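Local atomic coordinates of fervidolysin (Fervidobacterium pennivorans, PDB entry 1R6V), a protein that degrades keratin into peptides as a calcium-binding, subtilisin-like serine protease, allowing its bacterium to grow on native feathers. Residues Arg125-Glu130 / Trp136-Ile141; Val143-Trp148 / Ala210-Lys215; Thr154-Ala159 / Val390-Leu395; His169-Gly174 / Lys215-Val220. The protein carries 1 engineered substitution. All coordinates share one frame; numbering follows the deposited sequence.

Interaction 1 (Arg125-Glu130 / Trp136-Ile141). With CA (calcium ion), chain B.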
# COMPACT_ATOMS: atom_id res chain seq x y z
N ARG A 125 13.17 -34.85 16.19
CA ARG A 125 12.56 -33.61 16.64
C ARG A 125 12.56 -33.56 18.15
O ARG A 125 11.52 -33.67 18.79
CB ARG A 125 11.13 -33.51 16.12
CG ARG A 125 11.06 -33.46 14.63
CD ARG A 125 9.65 -33.59 14.12
NE ARG A 125 9.67 -33.78 12.68
CZ ARG A 125 8.64 -34.22 11.97
NH1 ARG A 125 7.50 -34.52 12.57
NH2 ARG A 125 8.77 -34.38 10.66
N ASP A 126 13.75 -33.38 18.72
CA ASP A 126 13.88 -33.32 20.16
C ASP A 126 14.00 -31.86 20.61
O ASP A 126 15.10 -31.34 20.75
CB ASP A 126 15.11 -34.13 20.61
CG ASP A 126 15.24 -34.21 22.12
OD1 ASP A 126 14.20 -34.29 22.81
OD2 ASP A 126 16.39 -34.20 22.61
N TYR A 127 12.85 -31.22 20.81
CA TYR A 127 12.83 -29.83 21.25
C TYR A 127 12.53 -29.69 22.74
O TYR A 127 12.55 -28.58 23.27
CB TYR A 127 11.81 -29.03 20.43
CG TYR A 127 11.96 -29.22 18.94
CD1 TYR A 127 10.94 -29.79 18.19
CD2 TYR A 127 13.18 -28.94 18.30
CE1 TYR A 127 11.11 -30.09 16.84
CE2 TYR A 127 13.36 -29.24 16.95
CZ TYR A 127 12.32 -29.82 16.23
OH TYR A 127 12.51 -30.19 14.92
N GLY A 128 12.24 -30.81 23.40
CA GLY A 128 11.97 -30.79 24.83
C GLY A 128 10.52 -30.74 25.27
O GLY A 128 10.21 -30.94 26.44
N GLU A 129 9.62 -30.48 24.32
CA GLU A 129 8.19 -30.38 24.61
C GLU A 129 7.48 -31.69 24.27
O GLU A 129 7.89 -32.39 23.35
CB GLU A 129 7.56 -29.27 23.76
CG GLU A 129 8.40 -28.02 23.71
CD GLU A 129 8.53 -27.36 25.05
OE1 GLU A 129 7.63 -26.56 25.39
OE2 GLU A 129 9.52 -27.64 25.77
N GLU A 130 6.42 -31.99 25.00
CA GLU A 130 5.68 -33.22 24.78
C GLU A 130 5.15 -33.37 23.35
O GLU A 130 4.98 -34.49 22.88
CB GLU A 130 4.55 -33.34 25.78
CG GLU A 130 3.48 -32.30 25.60
CD GLU A 130 2.60 -32.16 26.83
OE1 GLU A 130 1.77 -31.23 26.85
OE2 GLU A 130 2.74 -32.98 27.78
N TRP A 136 6.93 -30.57 12.62
CA TRP A 136 7.75 -30.79 11.44
C TRP A 136 8.32 -29.50 10.86
O TRP A 136 9.40 -29.49 10.26
CB TRP A 136 6.95 -31.53 10.36
CG TRP A 136 6.01 -30.67 9.57
CD1 TRP A 136 4.70 -30.38 9.86
CD2 TRP A 136 6.30 -30.00 8.34
NE1 TRP A 136 4.16 -29.59 8.89
CE2 TRP A 136 5.13 -29.33 7.94
CE3 TRP A 136 7.45 -29.90 7.54
CZ2 TRP A 136 5.06 -28.57 6.77
CZ3 TRP A 136 7.39 -29.14 6.38
CH2 TRP A 136 6.19 -28.49 6.00
N GLY A 137 7.59 -28.40 11.05
CA GLY A 137 8.05 -27.12 10.54
C GLY A 137 9.35 -26.68 11.19
O GLY A 137 10.21 -26.10 10.52
N LEU A 138 9.50 -26.93 12.48
CA LEU A 138 10.74 -26.55 13.15
C LEU A 138 11.88 -27.37 12.60
O LEU A 138 12.99 -26.87 12.39
CB LEU A 138 10.63 -26.78 14.66
CG LEU A 138 9.58 -25.93 15.37
CD1 LEU A 138 9.67 -26.20 16.88
CD2 LEU A 138 9.81 -24.45 15.08
N GLU A 139 11.63 -28.65 12.36
CA GLU A 139 12.69 -29.50 11.81
C GLU A 139 13.07 -29.00 10.41
O GLU A 139 14.26 -28.91 10.07
CB GLU A 139 12.25 -30.96 11.70
CG GLU A 139 13.43 -31.88 11.41
CD GLU A 139 13.02 -33.28 10.97
OE1 GLU A 139 11.88 -33.69 11.25
OE2 GLU A 139 13.86 -33.98 10.35
N ALA A 140 12.08 -28.65 9.61
CA ALA A 140 12.34 -28.20 8.26
C ALA A 140 13.19 -26.94 8.19
O ALA A 140 14.01 -26.80 7.29
CB ALA A 140 11.03 -27.98 7.53
N ILE A 141 13.00 -26.01 9.13
CA ILE A 141 13.80 -24.79 9.08
C ILE A 141 15.14 -24.91 9.80
O ILE A 141 15.90 -23.95 9.85
CB ILE A 141 13.00 -23.55 9.60
CG1 ILE A 141 12.60 -23.72 11.08
CG2 ILE A 141 11.78 -23.32 8.70
CD1 ILE A 141 11.92 -22.48 11.70
CA CA B . 5.60 -25.34 25.52
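Arg125 and Glu139 cross at about a right angle, and a single carboxylate oxygen, Glu139 OE1, receives both guanidinium bonds. Arg125 NE gives a short, fairly straight salt-bridge bond to Glu139 OE1 (2.6 Å, N-H...O 162°), lying almost in the guanidinium plane and meeting OE1 nearly end-on to its C-O bond; a weak second bond from Arg125 NH2 reaches the same oxygen. The carboxylate itself is turned 55° from the guanidinium plane. Over one guanidinium face lies Trp136 CB, 3.4 Å from Arg125 NH2, while the indole turns off toward Phe326 and Pro343. Arg125 NH1 also binds Asn133 O. Two residues on, the Tyr127 ring, swung toward helix 136-140 with CG anti to the carbonyl carbon (chi1 -50°), receives a CH-pi contact: Leu138 CD1 stands 4.2 Å from the ring centroid over one face, and Leu138 CB touches Tyr127 CZ at 3.8 Å. The backbone carbonyl carbon of Arg125 lies over the opposite face. Farther along the loop, Glu129 OE1 binds calcium at 2.4 Å. The arrangement joins the loop before helix 136-140 to that short helix, and leads into the calcium site at the N-terminal part of the subtilisin-type catalytic domain.

Interaction 2 (Val143-Trp148 / Ala210-Lys215). With CA (calcium ion), chain B.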
# COMPACT_ATOMS: atom_id res chain seq x y z
N VAL A 143 15.71 -25.85 13.17
CA VAL A 143 15.75 -25.53 14.58
C VAL A 143 16.27 -26.72 15.39
O VAL A 143 15.95 -27.87 15.10
CB VAL A 143 14.33 -25.19 15.11
CG1 VAL A 143 14.34 -25.14 16.63
CG2 VAL A 143 13.85 -23.88 14.52
N THR A 144 17.11 -26.45 16.38
CA THR A 144 17.59 -27.51 17.27
C THR A 144 17.74 -26.85 18.64
O THR A 144 17.85 -25.62 18.73
CB THR A 144 18.95 -28.14 16.84
OG1 THR A 144 20.00 -27.19 16.97
CG2 THR A 144 18.87 -28.64 15.41
N GLN A 145 17.73 -27.64 19.70
CA GLN A 145 17.89 -27.06 21.02
C GLN A 145 19.26 -26.41 21.12
O GLN A 145 19.42 -25.36 21.75
CB GLN A 145 17.71 -28.13 22.11
CG GLN A 145 16.27 -28.64 22.21
CD GLN A 145 16.00 -29.37 23.51
OE1 GLN A 145 16.04 -28.77 24.59
NE2 GLN A 145 15.70 -30.66 23.43
N GLN A 146 20.25 -27.01 20.49
CA GLN A 146 21.60 -26.46 20.52
C GLN A 146 21.59 -25.07 19.89
O GLN A 146 22.24 -24.15 20.40
CB GLN A 146 22.56 -27.37 19.76
CG GLN A 146 24.02 -26.99 19.93
CD GLN A 146 24.95 -28.01 19.30
OE1 GLN A 146 24.85 -29.21 19.58
NE2 GLN A 146 25.86 -27.54 18.45
N LEU A 147 20.85 -24.91 18.80
CA LEU A 147 20.78 -23.62 18.13
C LEU A 147 20.19 -22.56 19.06
O LEU A 147 20.68 -21.44 19.09
CB LEU A 147 19.94 -23.71 16.85
CG LEU A 147 19.83 -22.47 15.96
CD1 LEU A 147 19.63 -22.89 14.51
CD2 LEU A 147 18.66 -21.59 16.44
N TRP A 148 19.16 -22.92 19.82
CA TRP A 148 18.55 -21.97 20.75
C TRP A 148 19.52 -21.54 21.83
O TRP A 148 19.36 -20.47 22.42
CB TRP A 148 17.30 -22.54 21.41
CG TRP A 148 16.12 -22.57 20.51
CD1 TRP A 148 15.81 -21.67 19.52
CD2 TRP A 148 15.04 -23.51 20.55
NE1 TRP A 148 14.60 -22.00 18.94
CE2 TRP A 148 14.11 -23.12 19.55
CE3 TRP A 148 14.77 -24.64 21.33
CZ2 TRP A 148 12.92 -23.84 19.32
CZ3 TRP A 148 13.59 -25.36 21.10
CH2 TRP A 148 12.68 -24.95 20.10
N ALA A 210 5.69 -19.88 21.31
CA ALA A 210 5.09 -20.67 22.37
C ALA A 210 6.23 -20.97 23.36
O ALA A 210 7.37 -21.23 22.97
CB ALA A 210 4.49 -21.97 21.81
N LYS A 211 5.91 -20.94 24.64
CA LYS A 211 6.89 -21.15 25.71
C LYS A 211 7.62 -22.50 25.73
O LYS A 211 7.00 -23.54 25.56
CB LYS A 211 6.18 -20.93 27.04
CG LYS A 211 7.06 -20.85 28.27
CD LYS A 211 6.17 -20.80 29.52
CE LYS A 211 6.98 -20.68 30.80
NZ LYS A 211 6.11 -20.71 32.02
N LYS A 212 8.93 -22.47 25.93
CA LYS A 212 9.68 -23.72 26.02
C LYS A 212 9.55 -24.12 27.49
O LYS A 212 10.23 -23.56 28.35
CB LYS A 212 11.14 -23.50 25.65
CG LYS A 212 11.93 -24.78 25.47
CD LYS A 212 13.31 -24.47 24.94
CE LYS A 212 14.10 -25.73 24.68
NZ LYS A 212 14.22 -26.59 25.90
N ASP A 213 8.66 -25.06 27.78
CA ASP A 213 8.43 -25.46 29.16
C ASP A 213 8.11 -26.93 29.32
O ASP A 213 7.54 -27.34 30.34
CB ASP A 213 7.28 -24.62 29.74
CG ASP A 213 5.98 -24.83 29.00
OD1 ASP A 213 5.98 -25.58 28.00
OD2 ASP A 213 4.94 -24.26 29.41
N GLY A 214 8.45 -27.73 28.31
CA GLY A 214 8.20 -29.16 28.34
C GLY A 214 6.79 -29.58 27.96
O GLY A 214 6.56 -30.75 27.65
N LYS A 215 5.86 -28.63 27.96
CA LYS A 215 4.46 -28.91 27.64
C LYS A 215 4.03 -28.32 26.30
O LYS A 215 4.64 -27.38 25.82
CB LYS A 215 3.57 -28.32 28.73
CG LYS A 215 3.92 -28.77 30.15
CD LYS A 215 3.47 -30.20 30.38
CE LYS A 215 3.61 -30.61 31.85
NZ LYS A 215 2.99 -31.94 32.09
CA CA B . 5.60 -25.34 25.52
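Lys212 supplies most of the buried surface here, reaching from the calcium-binding loop 210-215 to two residues of helix 145-150. Its chain leaves with CG anti to the backbone N, runs extended to CE, and bends only at the last torsion (chi4 -56°), which turns the ammonium to Gln145. Lys212 NZ gives a hydrogen bond to Gln145 OE1 at 3.1 Å; the donor sits above the amide plane, 43° out of it. The other end of that amide is held as well, for Gln145 NE2 binds Asp126 O, which probably leaves the amide little freedom to flip. Replacing Gln145 by a leucine would probably leave Lys212 NZ without this acceptor and Asp126 O without its amide donor, freeing the lysine tip to swing. Trp148 provides the apolar half: Lys212 CE rests 3.6 Å from Trp148 CE3, with Lys212 CD close behind, approaching the six-membered ring obliquely, while Trp148 NE1 binds Val220 O. On either side of Lys212 in sequence, Lys211 O (2.3 Å) and Asp213 OD1 (2.5 Å) bind calcium, and Asp213 OD1 also accepts from Lys215 N in an Asx turn. The chemistry is thus that of an amphipathic lysine: methylenes lie on an indole and the ammonium meets a neutral amide near the surface, a bond probably weaker than a salt bridge, while the Lys212 side chain also touches the calcium ligand Glu129.

Interaction 3 (Thr154-Ala159 / Val390-Leu395)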
# COMPACT_ATOMS: atom_id res chain seq x y z
N THR A 154 15.75 -13.68 22.43
CA THR A 154 15.79 -12.93 23.69
C THR A 154 15.75 -11.41 23.50
O THR A 154 16.54 -10.86 22.74
CB THR A 154 17.06 -13.27 24.47
OG1 THR A 154 17.14 -14.70 24.62
CG2 THR A 154 17.04 -12.63 25.85
N ASN A 155 14.83 -10.75 24.21
CA ASN A 155 14.62 -9.30 24.19
C ASN A 155 13.99 -8.75 22.91
O ASN A 155 13.82 -7.53 22.79
CB ASN A 155 15.94 -8.54 24.43
CG ASN A 155 16.61 -8.92 25.74
OD1 ASN A 155 15.95 -9.07 26.77
ND2 ASN A 155 17.92 -9.05 25.71
N ILE A 156 13.66 -9.61 21.97
CA ILE A 156 13.06 -9.14 20.72
C ILE A 156 11.55 -9.11 20.87
O ILE A 156 10.95 -10.09 21.32
CB ILE A 156 13.45 -10.06 19.51
CG1 ILE A 156 14.98 -10.11 19.35
CG2 ILE A 156 12.80 -9.53 18.23
CD1 ILE A 156 15.66 -8.73 19.24
N ILE A 157 10.93 -7.98 20.52
CA ILE A 157 9.48 -7.84 20.61
C ILE A 157 8.90 -8.04 19.20
O ILE A 157 9.30 -7.37 18.25
CB ILE A 157 9.08 -6.43 21.12
CG1 ILE A 157 9.46 -6.29 22.59
CG2 ILE A 157 7.56 -6.21 20.97
CD1 ILE A 157 9.34 -4.87 23.12
N VAL A 158 7.97 -8.98 19.08
CA VAL A 158 7.33 -9.28 17.79
C VAL A 158 5.87 -8.84 17.82
O VAL A 158 5.11 -9.30 18.69
CB VAL A 158 7.31 -10.81 17.54
CG1 VAL A 158 6.56 -11.12 16.25
CG2 VAL A 158 8.73 -11.35 17.49
N ALA A 159 5.48 -7.97 16.90
CA ALA A 159 4.09 -7.54 16.85
C ALA A 159 3.31 -8.49 15.96
O ALA A 159 3.67 -8.72 14.81
CB ALA A 159 3.96 -6.12 16.32
N VAL A 390 12.05 -16.70 12.69
CA VAL A 390 13.44 -16.76 12.28
C VAL A 390 14.05 -15.36 12.39
O VAL A 390 15.16 -15.19 12.88
CB VAL A 390 13.58 -17.29 10.84
CG1 VAL A 390 15.02 -17.09 10.33
CG2 VAL A 390 13.25 -18.79 10.81
N VAL A 391 13.32 -14.35 11.92
CA VAL A 391 13.82 -12.97 12.01
C VAL A 391 14.09 -12.58 13.47
O VAL A 391 15.10 -11.93 13.78
CB VAL A 391 12.80 -11.96 11.39
CG1 VAL A 391 13.26 -10.49 11.64
CG2 VAL A 391 12.70 -12.19 9.88
N ALA A 392 13.18 -12.94 14.38
CA ALA A 392 13.38 -12.60 15.78
C ALA A 392 14.67 -13.20 16.33
O ALA A 392 15.38 -12.55 17.09
CB ALA A 392 12.17 -13.05 16.61
N VAL A 393 14.96 -14.45 15.97
CA VAL A 393 16.19 -15.11 16.43
C VAL A 393 17.40 -14.38 15.83
O VAL A 393 18.38 -14.09 16.52
CB VAL A 393 16.18 -16.64 16.04
CG1 VAL A 393 17.50 -17.32 16.46
CG2 VAL A 393 15.02 -17.34 16.78
N LEU A 394 17.32 -14.04 14.55
CA LEU A 394 18.42 -13.33 13.89
C LEU A 394 18.69 -11.96 14.50
O LEU A 394 19.85 -11.54 14.59
CB LEU A 394 18.15 -13.15 12.40
CG LEU A 394 18.04 -14.44 11.57
CD1 LEU A 394 17.67 -14.11 10.14
CD2 LEU A 394 19.39 -15.20 11.60
N LEU A 395 17.64 -11.27 14.91
CA LEU A 395 17.82 -9.93 15.47
C LEU A 395 18.55 -9.98 16.80
O LEU A 395 19.12 -8.98 17.23
CB LEU A 395 16.48 -9.21 15.59
CG LEU A 395 15.94 -8.78 14.22
CD1 LEU A 395 14.53 -8.25 14.37
CD2 LEU A 395 16.87 -7.73 13.59
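Ile156 drives both branches of its side chain against helix 380-397, and the close packing of this contact is largely its work. With CG1 anti to the carbonyl carbon (chi1 -59°) and CG2 anti to the backbone N, the two arms reach residues about one turn apart, Ala392 and Leu395. Ile156 CG2 meets Ala392 CB at 3.9 Å, while Ile156 CD1 reaches Leu395 CB at 3.8 Å, the isoleucine and leucine side chains crossing at about a right angle. Between them, Ile156 CG1 lies 3.3 Å from Ala392 O, a close approach of a methylene to a helix carbonyl. The small methyl of Ala392 lets the backbones come near, with 6.0 Å between Ile156 CA and Ala392 CA. With only the methyl of an alanine in place of Ile156, a gap is likely to open beside Ala392 and the apolar contact to Leu395 CB to be lost. Farther into the domain the contact thins: Val158 adds a single touch, CG2 to Ala392 CB at 3.9 Å. Toward solvent, Thr154 and the exposed Asn155 carry the chain away from the helix, although Thr154 N is bonded to Gln396 OE1. Ile156 and Val158 pair through their backbones with strand 225-230, and Val391 packs on Val263 of strand 263-269. Leu395 rests on Ile406 of helix 403-413, while Val393 and Leu394 face helix 433-438, so helix 380-397 packs against both the parallel strands and these two helices.

Interaction 4 (His169-Gly174 / Lys215-Val220). With CA (calcium ion), chain B.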
# COMPACT_ATOMS: atom_id res chain seq x y z
N HIS A 169 -3.61 -18.53 27.27
CA HIS A 169 -3.24 -19.89 26.90
C HIS A 169 -2.02 -20.26 27.76
O HIS A 169 -1.09 -19.46 27.90
CB HIS A 169 -2.85 -19.95 25.41
CG HIS A 169 -2.82 -21.33 24.84
ND1 HIS A 169 -1.92 -22.29 25.26
CD2 HIS A 169 -3.63 -21.94 23.95
CE1 HIS A 169 -2.19 -23.43 24.65
NE2 HIS A 169 -3.22 -23.24 23.84
N PRO A 170 -2.01 -21.46 28.33
CA PRO A 170 -0.88 -21.86 29.16
C PRO A 170 0.46 -21.85 28.43
O PRO A 170 1.47 -21.47 29.01
CB PRO A 170 -1.29 -23.24 29.68
CG PRO A 170 -2.24 -23.75 28.64
CD PRO A 170 -3.03 -22.52 28.26
N ASP A 171 0.47 -22.24 27.15
CA ASP A 171 1.71 -22.26 26.36
C ASP A 171 2.18 -20.84 25.99
O ASP A 171 3.22 -20.69 25.34
CB ASP A 171 1.49 -23.06 25.07
CG ASP A 171 2.53 -24.15 24.85
OD1 ASP A 171 3.60 -24.12 25.50
OD2 ASP A 171 2.29 -25.04 24.01
N LEU A 172 1.42 -19.82 26.37
CA LEU A 172 1.83 -18.45 26.07
C LEU A 172 2.07 -17.66 27.35
O LEU A 172 2.28 -16.45 27.30
CB LEU A 172 0.78 -17.72 25.22
CG LEU A 172 0.56 -18.31 23.81
CD1 LEU A 172 -0.55 -17.52 23.10
CD2 LEU A 172 1.86 -18.22 23.01
N GLU A 173 2.05 -18.35 28.49
CA GLU A 173 2.28 -17.67 29.76
C GLU A 173 3.63 -16.97 29.75
O GLU A 173 4.64 -17.55 29.37
CB GLU A 173 2.22 -18.68 30.92
CG GLU A 173 2.20 -18.01 32.31
CD GLU A 173 3.59 -17.61 32.80
OE1 GLU A 173 3.68 -16.68 33.64
OE2 GLU A 173 4.59 -18.22 32.35
N GLY A 174 3.64 -15.70 30.17
CA GLY A 174 4.88 -14.95 30.20
C GLY A 174 5.40 -14.52 28.84
O GLY A 174 6.37 -13.76 28.76
N LYS A 215 5.86 -28.63 27.96
CA LYS A 215 4.46 -28.91 27.64
C LYS A 215 4.03 -28.32 26.30
O LYS A 215 4.64 -27.38 25.82
CB LYS A 215 3.57 -28.32 28.73
CG LYS A 215 3.92 -28.77 30.15
CD LYS A 215 3.47 -30.20 30.38
CE LYS A 215 3.61 -30.61 31.85
NZ LYS A 215 2.99 -31.94 32.09
N GLY A 216 2.97 -28.87 25.72
CA GLY A 216 2.47 -28.36 24.45
C GLY A 216 3.52 -28.25 23.36
O GLY A 216 4.30 -29.19 23.16
N ILE A 217 3.55 -27.13 22.65
CA ILE A 217 4.53 -26.93 21.59
C ILE A 217 5.55 -25.88 22.02
O ILE A 217 5.60 -25.48 23.18
CB ILE A 217 3.86 -26.48 20.26
CG1 ILE A 217 3.19 -25.10 20.43
CG2 ILE A 217 2.76 -27.47 19.88
CD1 ILE A 217 3.16 -24.29 19.12
N VAL A 218 6.40 -25.46 21.10
CA VAL A 218 7.38 -24.42 21.41
C VAL A 218 7.52 -23.62 20.12
O VAL A 218 7.37 -24.17 19.03
CB VAL A 218 8.74 -25.02 21.88
CG1 VAL A 218 9.29 -25.97 20.83
CG2 VAL A 218 9.75 -23.89 22.18
N GLY A 219 7.74 -22.31 20.25
CA GLY A 219 7.86 -21.47 19.08
C GLY A 219 9.25 -21.50 18.46
O GLY A 219 10.16 -22.10 19.02
N VAL A 220 9.37 -20.90 17.29
CA VAL A 220 10.65 -20.80 16.59
C VAL A 220 11.62 -19.97 17.44
O VAL A 220 12.82 -20.24 17.48
CB VAL A 220 10.45 -20.09 15.24
CG1 VAL A 220 11.79 -19.80 14.61
CG2 VAL A 220 9.59 -20.96 14.30
CA CA B . 5.60 -25.34 25.52
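Metal coordination joins Asp171 to the loop 215-220: Asp171 OD1, Lys215 O and Ile217 O each bind the calcium ion at 2.3 Å. One carboxylate oxygen thus shares the ion with two backbone carbonyls, while Glu129 OE1, Lys211 O and Asp213 OD1 complete the six protein ligands. Hydrogen bonding employs the other oxygen. Ile217 N donates to Asp171 OD2 (2.8 Å, N-H...O 148°) through the syn lone pair, and Tyr374 OH also bonds to OD2, so the carboxylate is fixed in rotation by metal on one oxygen and donors on the other. Its chi1 of -127° is unusual and turns the group toward both. Behind it, His169 ND1 accepts from Asp171 N at 3.0 Å, with Asp171 N lying in the imidazole plane; this second-shell bond probably helps to hold the 3-10 turn that carries the ligand. Van der Waals contact is slight. Gly216 CA lies 3.4 Å from Asp171 OD2, where a CB would clash with the carboxylate, and Ile217 CG1 passes the same oxygen at 3.7 Å. An aspartate from one loop combined with carbonyls two residues apart on another is the pattern of the strong calcium site of subtilisins, to which this site probably corresponds.

Interactions 1, 2 and 4 gather round one calcium ion, whereas interaction 3 is the contact without a calcium ligand, in the hydrophobic layer of the catalytic domain, about 19 Å from interaction 1 between centres. Interactions 1, 3 and 4 are buried; interaction 2 is only partly so, with Lys212 exposed. Interactions 2 and 4 share Lys215 and divide the same long loop; interaction 1 adds Glu129, whose OE2 probably bonds to Gly214 N. Chemistry follows place: a salt bridge and an aromatic contact in interaction 1, a lysine-amide bond near the surface in interaction 2, carboxylate and carbonyl ligation in interaction 4, and apolar packing without hydrogen bonds in interaction 3. Val220 touches Val390, linking interaction 4 to helix 380-397.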